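Local coordinates for uncharacterized protein ydaL (Escherichia coli, PDB 3QD7), which binds DNA and has DNA endonuclease activity, the piece described here being the part that carries its Smr (small MutS-related) domain, at residues N8-G13 with M63-I68; I18-P23 with R87-H92; D37-G42 with V110-T115; A48-L53 with V79-G84. All coordinates share one frame; numbering follows the deposited sequence.

Contact 1 (N8-G13 with M63-I68)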
# COMPACT_ATOMS: atom_id res chain seq x y z
N ASN A 8 1.98 -16.54 0.58
CA ASN A 8 1.22 -15.30 0.76
C ASN A 8 0.60 -15.23 2.14
O ASN A 8 -0.48 -15.76 2.38
CB ASN A 8 0.15 -15.13 -0.33
CG ASN A 8 -0.39 -13.70 -0.41
OD1 ASN A 8 -0.47 -13.00 0.60
ND2 ASN A 8 -0.76 -13.25 -1.62
N PHE A 9 1.29 -14.53 3.03
CA PHE A 9 0.87 -14.39 4.43
C PHE A 9 -0.14 -13.28 4.69
O PHE A 9 -0.60 -13.11 5.82
CB PHE A 9 2.10 -14.20 5.34
CG PHE A 9 3.06 -13.13 4.86
CD1 PHE A 9 4.31 -13.50 4.37
CD2 PHE A 9 2.72 -11.76 4.92
CE1 PHE A 9 5.22 -12.53 3.92
CE2 PHE A 9 3.62 -10.77 4.49
CZ PHE A 9 4.87 -11.16 3.97
N LEU A 10 -0.51 -12.53 3.66
CA LEU A 10 -1.53 -11.48 3.81
C LEU A 10 -2.88 -12.06 4.28
O LEU A 10 -3.36 -13.06 3.73
CB LEU A 10 -1.68 -10.70 2.49
CG LEU A 10 -0.37 -10.07 1.96
CD1 LEU A 10 -0.63 -9.12 0.84
CD2 LEU A 10 0.38 -9.32 3.07
N THR A 11 -3.48 -11.43 5.28
CA THR A 11 -4.65 -12.01 5.94
C THR A 11 -5.93 -11.28 5.55
O THR A 11 -5.91 -10.09 5.21
CB THR A 11 -4.52 -12.01 7.52
OG1 THR A 11 -4.47 -10.67 8.00
CG2 THR A 11 -3.27 -12.80 8.00
N THR A 12 -7.03 -12.01 5.58
CA THR A 12 -8.34 -11.41 5.35
C THR A 12 -9.16 -11.68 6.60
O THR A 12 -8.70 -12.32 7.54
CB THR A 12 -9.04 -12.02 4.12
OG1 THR A 12 -9.23 -13.42 4.33
CG2 THR A 12 -8.22 -11.82 2.86
N GLY A 13 -10.38 -11.17 6.62
CA GLY A 13 -11.30 -11.55 7.68
C GLY A 13 -11.18 -10.60 8.83
O GLY A 13 -10.08 -10.20 9.22
N MET A 63 -1.68 -9.63 -6.03
CA MET A 63 -0.88 -8.57 -6.68
C MET A 63 -0.01 -7.78 -5.69
O MET A 63 1.15 -7.52 -5.93
CB MET A 63 -1.82 -7.60 -7.44
CG MET A 63 -2.53 -8.24 -8.63
SD MET A 63 -3.90 -7.23 -9.23
CE MET A 63 -3.01 -6.07 -10.25
N VAL A 64 -0.59 -7.41 -4.55
CA VAL A 64 0.16 -6.63 -3.55
C VAL A 64 1.34 -7.46 -3.03
O VAL A 64 2.47 -6.98 -2.92
CB VAL A 64 -0.82 -6.18 -2.38
CG1 VAL A 64 -0.06 -5.63 -1.17
CG2 VAL A 64 -1.85 -5.16 -2.91
N PHE A 65 1.07 -8.72 -2.71
CA PHE A 65 2.10 -9.61 -2.22
C PHE A 65 3.20 -9.75 -3.24
O PHE A 65 4.37 -9.52 -2.94
CB PHE A 65 1.49 -10.96 -1.89
CG PHE A 65 2.48 -11.96 -1.39
CD1 PHE A 65 2.85 -13.05 -2.19
CD2 PHE A 65 3.04 -11.83 -0.12
CE1 PHE A 65 3.76 -14.00 -1.72
CE2 PHE A 65 3.95 -12.78 0.35
CZ PHE A 65 4.31 -13.86 -0.46
N SER A 66 2.82 -10.09 -4.47
CA SER A 66 3.78 -10.26 -5.54
C SER A 66 4.54 -8.96 -5.87
O SER A 66 5.75 -8.96 -6.10
CB SER A 66 3.03 -10.79 -6.78
OG SER A 66 3.95 -11.08 -7.81
N PHE A 67 3.82 -7.83 -5.88
CA PHE A 67 4.42 -6.53 -6.20
C PHE A 67 5.42 -6.11 -5.13
O PHE A 67 6.53 -5.68 -5.43
CB PHE A 67 3.31 -5.46 -6.34
CG PHE A 67 3.83 -4.06 -6.52
CD1 PHE A 67 4.37 -3.64 -7.76
CD2 PHE A 67 3.76 -3.13 -5.47
CE1 PHE A 67 4.83 -2.32 -7.94
CE2 PHE A 67 4.21 -1.81 -5.64
CZ PHE A 67 4.75 -1.41 -6.88
N ILE A 68 5.04 -6.24 -3.86
CA ILE A 68 5.98 -5.87 -2.81
C ILE A 68 7.24 -6.77 -2.79
O ILE A 68 8.37 -6.27 -2.66
CB ILE A 68 5.29 -5.84 -1.41
CG1 ILE A 68 4.17 -4.79 -1.41
CG2 ILE A 68 6.36 -5.53 -0.29
CD1 ILE A 68 4.66 -3.35 -1.53

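Contact 2 (I18-P23 with R87-H92)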
# COMPACT_ATOMS: atom_id res chain seq x y z
N ILE A 18 -11.83 1.22 6.98
CA ILE A 18 -11.41 2.58 7.28
C ILE A 18 -12.41 3.61 6.73
O ILE A 18 -12.74 3.60 5.53
CB ILE A 18 -9.96 2.88 6.81
CG1 ILE A 18 -9.00 1.84 7.38
CG2 ILE A 18 -9.50 4.31 7.22
CD1 ILE A 18 -7.74 1.76 6.60
N PRO A 19 -12.94 4.47 7.62
CA PRO A 19 -13.89 5.50 7.17
C PRO A 19 -13.26 6.38 6.11
O PRO A 19 -12.05 6.58 6.13
CB PRO A 19 -14.16 6.28 8.45
CG PRO A 19 -14.00 5.25 9.54
CD PRO A 19 -12.85 4.38 9.08
N LEU A 20 -14.08 6.91 5.20
CA LEU A 20 -13.57 7.76 4.11
C LEU A 20 -12.92 9.03 4.66
O LEU A 20 -12.04 9.62 4.03
CB LEU A 20 -14.69 8.12 3.13
CG LEU A 20 -15.40 7.03 2.32
CD1 LEU A 20 -16.45 7.70 1.42
CD2 LEU A 20 -14.44 6.16 1.51
N SER A 21 -13.37 9.43 5.85
CA SER A 21 -12.86 10.61 6.54
C SER A 21 -11.48 10.37 7.15
O SER A 21 -10.82 11.34 7.53
CB SER A 21 -13.84 11.07 7.63
OG SER A 21 -13.79 10.20 8.76
N GLN A 22 -11.06 9.10 7.26
CA GLN A 22 -9.69 8.79 7.71
C GLN A 22 -8.72 8.53 6.54
O GLN A 22 -8.97 7.67 5.69
CB GLN A 22 -9.66 7.64 8.72
CG GLN A 22 -10.29 8.02 10.07
CD GLN A 22 -10.36 6.88 11.07
OE1 GLN A 22 -9.74 5.81 10.89
NE2 GLN A 22 -11.11 7.11 12.15
N PRO A 23 -7.59 9.27 6.52
CA PRO A 23 -6.54 9.00 5.55
C PRO A 23 -5.81 7.73 5.93
O PRO A 23 -6.04 7.19 7.01
CB PRO A 23 -5.60 10.19 5.73
CG PRO A 23 -5.73 10.54 7.18
CD PRO A 23 -7.19 10.32 7.49
N ARG A 87 -17.21 6.08 -2.99
CA ARG A 87 -18.26 7.02 -2.63
C ARG A 87 -18.78 6.83 -1.20
O ARG A 87 -19.22 7.78 -0.57
CB ARG A 87 -19.38 7.03 -3.68
CG ARG A 87 -18.92 7.37 -5.13
CD ARG A 87 -17.97 8.59 -5.19
NE ARG A 87 -17.08 8.55 -6.35
CZ ARG A 87 -15.86 9.11 -6.40
NH1 ARG A 87 -15.35 9.76 -5.36
NH2 ARG A 87 -15.15 9.01 -7.50
N ASP A 88 -18.72 5.61 -0.68
CA ASP A 88 -19.01 5.36 0.75
C ASP A 88 -18.03 4.36 1.40
O ASP A 88 -17.19 3.78 0.70
CB ASP A 88 -20.48 4.97 0.97
CG ASP A 88 -20.88 3.72 0.21
OD1 ASP A 88 -21.31 3.86 -0.96
OD2 ASP A 88 -20.79 2.61 0.78
N ASP A 89 -18.14 4.19 2.73
CA ASP A 89 -17.25 3.30 3.51
C ASP A 89 -17.25 1.86 2.99
O ASP A 89 -16.27 1.14 3.13
CB ASP A 89 -17.62 3.26 5.02
CG ASP A 89 -17.42 4.61 5.75
OD1 ASP A 89 -17.05 5.64 5.14
OD2 ASP A 89 -17.65 4.63 6.99
N LYS A 90 -18.35 1.43 2.39
CA LYS A 90 -18.45 0.04 1.95
C LYS A 90 -18.32 -0.14 0.45
O LYS A 90 -18.59 -1.23 -0.07
CB LYS A 90 -19.72 -0.63 2.47
CG LYS A 90 -19.80 -0.67 3.98
CD LYS A 90 -19.58 -2.04 4.53
CE LYS A 90 -19.53 -1.97 6.05
NZ LYS A 90 -20.83 -2.40 6.62
N SER A 91 -17.89 0.91 -0.25
CA SER A 91 -17.63 0.79 -1.69
C SER A 91 -16.38 -0.06 -1.91
O SER A 91 -15.56 -0.23 -0.99
CB SER A 91 -17.48 2.16 -2.32
OG SER A 91 -16.32 2.77 -1.82
N HIS A 92 -16.23 -0.60 -3.12
CA HIS A 92 -15.18 -1.57 -3.39
C HIS A 92 -13.80 -0.96 -3.19
O HIS A 92 -12.92 -1.59 -2.60
CB HIS A 92 -15.31 -2.12 -4.82
CG HIS A 92 -14.23 -3.09 -5.19
ND1 HIS A 92 -14.20 -4.38 -4.72
CD2 HIS A 92 -13.14 -2.94 -5.97
CE1 HIS A 92 -13.14 -5.00 -5.21
NE2 HIS A 92 -12.48 -4.15 -5.97

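Contact 3 (D37-G42 with V110-T115)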
# COMPACT_ATOMS: atom_id res chain seq x y z
N ASP A 37 10.38 11.77 4.92
CA ASP A 37 10.60 12.62 3.75
C ASP A 37 10.74 11.79 2.49
O ASP A 37 10.46 12.25 1.39
CB ASP A 37 11.85 13.49 3.93
CG ASP A 37 11.52 14.97 4.08
OD1 ASP A 37 10.47 15.31 4.69
OD2 ASP A 37 12.29 15.81 3.56
N LYS A 38 11.19 10.55 2.67
CA LYS A 38 11.20 9.54 1.61
C LYS A 38 9.81 9.36 1.01
O LYS A 38 9.68 9.09 -0.19
CB LYS A 38 11.72 8.21 2.19
CG LYS A 38 12.28 7.25 1.17
CD LYS A 38 13.02 6.11 1.86
CE LYS A 38 12.07 5.05 2.35
NZ LYS A 38 12.70 3.71 2.46
N LEU A 39 8.78 9.52 1.83
CA LEU A 39 7.40 9.37 1.38
C LEU A 39 6.96 10.54 0.53
O LEU A 39 6.29 10.34 -0.49
CB LEU A 39 6.43 9.25 2.56
CG LEU A 39 6.38 7.98 3.41
CD1 LEU A 39 5.38 8.11 4.56
CD2 LEU A 39 6.03 6.80 2.55
N ARG A 40 7.35 11.75 0.95
CA ARG A 40 6.90 13.00 0.35
C ARG A 40 7.66 13.31 -0.94
O ARG A 40 7.05 13.51 -2.00
CB ARG A 40 7.12 14.16 1.35
CG ARG A 40 6.02 15.21 1.35
CD ARG A 40 6.52 16.57 1.84
NE ARG A 40 5.57 17.63 1.48
CZ ARG A 40 5.64 18.37 0.38
NH1 ARG A 40 6.63 18.21 -0.50
NH2 ARG A 40 4.71 19.30 0.16
N SER A 41 8.99 13.32 -0.82
CA SER A 41 9.93 13.76 -1.85
C SER A 41 10.57 12.56 -2.58
O SER A 41 11.60 12.69 -3.23
CB SER A 41 11.00 14.65 -1.17
OG SER A 41 12.22 14.70 -1.90
N GLY A 42 9.94 11.39 -2.45
CA GLY A 42 10.36 10.21 -3.19
C GLY A 42 10.06 10.30 -4.68
O GLY A 42 9.26 11.12 -5.14
N VAL A 110 8.16 -2.96 5.29
CA VAL A 110 7.38 -1.74 5.15
C VAL A 110 7.63 -0.86 6.39
O VAL A 110 7.33 -1.25 7.52
CB VAL A 110 5.86 -2.06 4.96
CG1 VAL A 110 4.96 -0.85 5.29
CG2 VAL A 110 5.60 -2.56 3.56
N GLN A 111 8.17 0.33 6.17
CA GLN A 111 8.49 1.27 7.27
C GLN A 111 7.33 2.20 7.59
O GLN A 111 7.11 2.56 8.75
CB GLN A 111 9.72 2.11 6.94
CG GLN A 111 11.00 1.33 6.62
CD GLN A 111 12.00 2.16 5.82
OE1 GLN A 111 13.18 2.27 6.19
NE2 GLN A 111 11.54 2.75 4.73
N ALA A 112 6.62 2.64 6.56
CA ALA A 112 5.58 3.63 6.70
C ALA A 112 4.74 3.67 5.44
O ALA A 112 5.17 3.22 4.38
CB ALA A 112 6.22 5.03 6.96
N TYR A 113 3.55 4.24 5.54
CA TYR A 113 2.78 4.65 4.38
C TYR A 113 1.93 5.86 4.73
O TYR A 113 1.74 6.20 5.92
CB TYR A 113 1.95 3.50 3.77
CG TYR A 113 0.93 2.83 4.70
CD1 TYR A 113 -0.25 3.45 5.02
CD2 TYR A 113 1.16 1.55 5.20
CE1 TYR A 113 -1.17 2.84 5.85
CE2 TYR A 113 0.22 0.92 6.03
CZ TYR A 113 -0.93 1.58 6.35
OH TYR A 113 -1.86 0.99 7.16
N CYS A 114 1.42 6.53 3.69
CA CYS A 114 0.49 7.66 3.86
C CYS A 114 -0.24 7.95 2.55
O CYS A 114 0.19 7.53 1.49
CB CYS A 114 1.22 8.90 4.35
SG CYS A 114 2.26 9.63 3.08
N THR A 115 -1.34 8.69 2.65
CA THR A 115 -2.14 9.04 1.47
C THR A 115 -1.23 9.83 0.50
O THR A 115 -0.40 10.61 0.94
CB THR A 115 -3.44 9.77 1.90
OG1 THR A 115 -4.21 8.92 2.76
CG2 THR A 115 -4.30 10.10 0.73

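Contact 4 (A48-L53 with V79-G84)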
# COMPACT_ATOMS: atom_id res chain seq x y z
N ALA A 48 7.32 1.58 -10.21
CA ALA A 48 7.26 1.62 -8.74
C ALA A 48 5.84 1.78 -8.33
O ALA A 48 5.59 2.16 -7.20
CB ALA A 48 8.06 2.79 -8.20
N SER A 49 4.89 1.55 -9.23
CA SER A 49 3.50 1.74 -8.87
C SER A 49 2.65 0.52 -9.21
O SER A 49 2.97 -0.23 -10.11
CB SER A 49 2.95 3.04 -9.49
OG SER A 49 2.65 2.87 -10.85
N LEU A 50 1.61 0.30 -8.41
CA LEU A 50 0.77 -0.87 -8.54
C LEU A 50 -0.68 -0.42 -8.71
O LEU A 50 -1.25 0.20 -7.82
CB LEU A 50 0.92 -1.76 -7.29
CG LEU A 50 0.01 -2.97 -7.21
CD1 LEU A 50 0.42 -4.03 -8.26
CD2 LEU A 50 0.01 -3.57 -5.80
N ASN A 51 -1.28 -0.77 -9.84
CA ASN A 51 -2.65 -0.39 -10.17
C ASN A 51 -3.70 -1.47 -9.87
O ASN A 51 -3.80 -2.49 -10.58
CB ASN A 51 -2.67 0.10 -11.64
CG ASN A 51 -4.06 0.48 -12.13
OD1 ASN A 51 -4.22 0.83 -13.29
ND2 ASN A 51 -5.03 0.43 -11.27
N LEU A 52 -4.51 -1.24 -8.83
CA LEU A 52 -5.49 -2.20 -8.30
C LEU A 52 -6.93 -1.87 -8.69
O LEU A 52 -7.88 -2.51 -8.20
CB LEU A 52 -5.44 -2.18 -6.78
CG LEU A 52 -4.61 -3.19 -6.00
CD1 LEU A 52 -3.48 -3.74 -6.80
CD2 LEU A 52 -4.15 -2.60 -4.66
N LEU A 53 -7.09 -0.85 -9.53
CA LEU A 53 -8.43 -0.41 -9.93
C LEU A 53 -9.20 -1.56 -10.56
O LEU A 53 -8.66 -2.30 -11.41
CB LEU A 53 -8.37 0.78 -10.88
CG LEU A 53 -7.71 2.02 -10.29
CD1 LEU A 53 -7.43 3.00 -11.42
CD2 LEU A 53 -8.57 2.69 -9.21
N VAL A 79 7.17 2.89 -3.06
CA VAL A 79 6.26 2.47 -4.10
C VAL A 79 4.93 3.16 -3.90
O VAL A 79 4.65 3.67 -2.80
CB VAL A 79 6.10 0.94 -4.18
CG1 VAL A 79 7.42 0.32 -4.54
CG2 VAL A 79 5.58 0.34 -2.83
N LEU A 80 4.16 3.20 -4.97
CA LEU A 80 2.84 3.78 -5.00
C LEU A 80 1.80 2.68 -5.19
O LEU A 80 1.88 1.89 -6.13
CB LEU A 80 2.73 4.78 -6.17
CG LEU A 80 1.37 5.47 -6.37
CD1 LEU A 80 1.08 6.38 -5.18
CD2 LEU A 80 1.45 6.29 -7.64
N ILE A 81 0.79 2.64 -4.32
CA ILE A 81 -0.31 1.73 -4.57
C ILE A 81 -1.61 2.48 -4.85
O ILE A 81 -2.04 3.30 -4.05
CB ILE A 81 -0.51 0.71 -3.42
CG1 ILE A 81 0.80 -0.04 -3.10
CG2 ILE A 81 -1.65 -0.27 -3.77
CD1 ILE A 81 0.65 -0.91 -1.87
N ILE A 82 -2.24 2.15 -5.98
CA ILE A 82 -3.45 2.80 -6.44
C ILE A 82 -4.67 1.93 -6.19
O ILE A 82 -4.88 0.91 -6.88
CB ILE A 82 -3.37 3.12 -7.97
CG1 ILE A 82 -2.00 3.73 -8.31
CG2 ILE A 82 -4.55 4.04 -8.40
CD1 ILE A 82 -1.56 3.63 -9.78
N HIS A 83 -5.46 2.31 -5.20
CA HIS A 83 -6.68 1.55 -4.86
C HIS A 83 -7.97 2.19 -5.38
O HIS A 83 -8.95 1.49 -5.59
CB HIS A 83 -6.77 1.35 -3.35
CG HIS A 83 -6.57 2.61 -2.58
ND1 HIS A 83 -5.44 2.86 -1.84
CD2 HIS A 83 -7.35 3.71 -2.46
CE1 HIS A 83 -5.53 4.05 -1.29
NE2 HIS A 83 -6.68 4.59 -1.66
N GLY A 84 -7.96 3.51 -5.59
CA GLY A 84 -9.14 4.21 -6.06
C GLY A 84 -9.88 4.95 -4.96
O GLY A 84 -9.60 4.74 -3.78

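Contact 1 (N8-G13 with M63-I68)
Loop residues 8-13 run past helix 57-73 with Asn8 nearest Phe65, their CA atoms 6.5 Å apart. Phe65 extends its ring from the helix toward the loop, with CG opposite the backbone N (chi1 179°). Asn8 lies over one face of that ring: its CA sits 3.6 Å from the Phe65 centroid, a CH-pi contact, while its amide stacks near CB and CG of Phe65, the two planes only 20° apart. OD1 of Asn8 accepts from Leu10 N at 3.1 Å, closing an Asx turn, and ND2 donates to Gln5 OE1 and Arg61 O, so both ends of the stacked amide are held. Phe9 receives the edge of Phe65 on its ring face in a T-shaped pair, centroids 5.4 Å apart and planes at 88°. Leu10 completes the apolar patch, its CD1 lying 3.9 Å from Phe65 CB and 4.1 Å from Val64 CG1. With an alanine at Phe65, the Asn8 amide would probably lose its stacking surface and Phe9 its edge-on partner, opening a gap between loop and helix. The contact joins the N-terminal loop to the helix of a beta-alpha-beta unit, on one outer layer of the alpha/beta/alpha fold.

Contact 2 (I18-P23 with R87-H92)
Leu20 and Asp89 each set CG beside their own backbone N and opposite the carbonyl carbon, with chi1 at -63° and -66°; for Leu20 this carries the isobutyl group across to the 87-92 loop, and for Asp89 it brings the carboxylate back to the Leu20 backbone. The Leu20 N-H donates to Asp89 OD1 at 3.2 Å, a fairly straight bond of 161° that reaches the oxygen from well above the carboxylate plane. The other carboxylate oxygen, OD2, lies near Pro19, 4.1 Å from its CB. Beyond the bond, Leu20 lays its branches alongside the backbone of the facing loop: CD1 is 3.4 Å from Arg87 O and 3.5 Å from Asp88 CA, and CD2 is 3.7 Å from Asp88 O. Two type I beta turns thus meet here, Pro19 to Gln22 and Asp88 to Ser91, the second leading directly into helix 92-105 with Ser91 as its N-cap residue. That turn is secured internally. Asp88 O accepts from both Ser91 N and Ser91 OG, the hydroxyl bond being 2.9 Å long, and Asp88 OD2 accepts from Lys90 N in an Asx turn. On the other turn, Pro19 O accepts from Arg97 NH2 of helix 92-105, and the Leu20 side chain also touches Asn94 of that helix, at the surface of the protein.

Contact 3 (D37-G42 with V110-T115)
Apolar contact between Leu39 and strand 110-115 dominates this meeting of helix 37-40 with the sheet, the nearest CA pair being Leu39 and Tyr113 at 7.3 Å. One branch of Leu39 does most of the touching: its CD1 lies 3.8 Å from Cys114 SG and 4.0 Å from Ala112 CB, and it rests 4.1 Å from Tyr113 C, over the backbone between them. CD2 approaches the backbone instead, 4.1 Å from Ala112 O. Leu39 also touches Tyr127 and Ala129 of strand 125-130. Cys114 turns its SG between the backbone N and the carbonyl carbon (chi1 71°), bringing the sulfur up to the leucine methyl. Tyr113, the residue between Ala112 and Cys114, sends its ring to the other face of the sheet, where it packs on Leu104 and Thr105 of helix 92-105. The polar part is at Lys38 and Gln111, whose side chains cross at about a right angle. Lys38 bends at chi3 (81°), and its NZ comes 2.7 Å from Gln111 NE2; as modelled these are two donors with no hydrogen bond between them, and so short an approach leaves the placement of the two ends doubtful. The ammonium group finds its acceptors elsewhere, in the backbone carbonyls of Leu130 and Arg77. Adhesion therefore rests on apolar contact centred on Leu39, while the lysine charge is met by main-chain oxygens beyond the two segments.

Contact 4 (A48-L53 with V79-G84)
Ala48 O takes the Leu80 N-H at 2.8 Å, a straight bond of 166°, while Val79 CA approaches the same oxygen in a CA-H...O contact of 3.2 Å. Leu80 O is gripped in the same way: Leu50 N donates to it at 2.8 Å, and Ser49 CA lies close beside. Bonds from Ile82 N to Leu50 O and from Leu52 N to Ile82 O continue the alternation, pairing 49-51 and 79-82 in parallel, their directions 12° apart, within a beta-alpha-beta unit that runs from strand 49-51 through crossover helix 57-73 to strand 78-82. Side chains alternate across the sheet. Leu50 and Ile81 share one face; there Leu50 meets Val64 and Phe67 of the crossover helix, Ile81 meets Leu104 of helix 92-105, and Ile81 CG2 comes 3.5 Å from Leu52 CD2. The opposite face carries Ser49, Leu80, Asn51 and Ile82. Ile82 spreads its two branches there: CD1 reaches 4.1 Å from Asn51 CB, and CG2 lies 4.2 Å from Leu53 CG. An alanine here would probably leave Leu53 without its apolar neighbour and bare a gap beside Asn51 CB. Past the strand ends, Leu53 CD2 sits 3.5 Å from Gly84 CA, where a CB would collide with it; the positive phi of Gly84 (102°) likewise suits glycine. Main-chain bonding thus fixes the register of the two strands, while the buried leucines and isoleucine on the Leu50 face bind the sheet to its helices.

How the contacts relate
The four contacts spread over one alpha/beta/alpha domain. Contacts 1 and 4 share the unit of strand 49-51, helix 57-73 and strand 78-82; their centres are about 14 Å apart, and they touch where Phe67 packs on Leu50 and Val79. Contact 3 reaches the same sheet at strand 110-115, also about 14 Å from contact 4, centre to centre. Contact 2 lies at the surface, its centre about 16 Å from the centre of the chain; it meets contact 3 where Pro23 packs on Thr115. All four first segments precede all four second segments, which follow in the order 63-68, 79-84, 87-92 and 110-115. Residues 8-42 are thereby bound, through contacts 1 to 3, to the helix, strand and loops of the later chain.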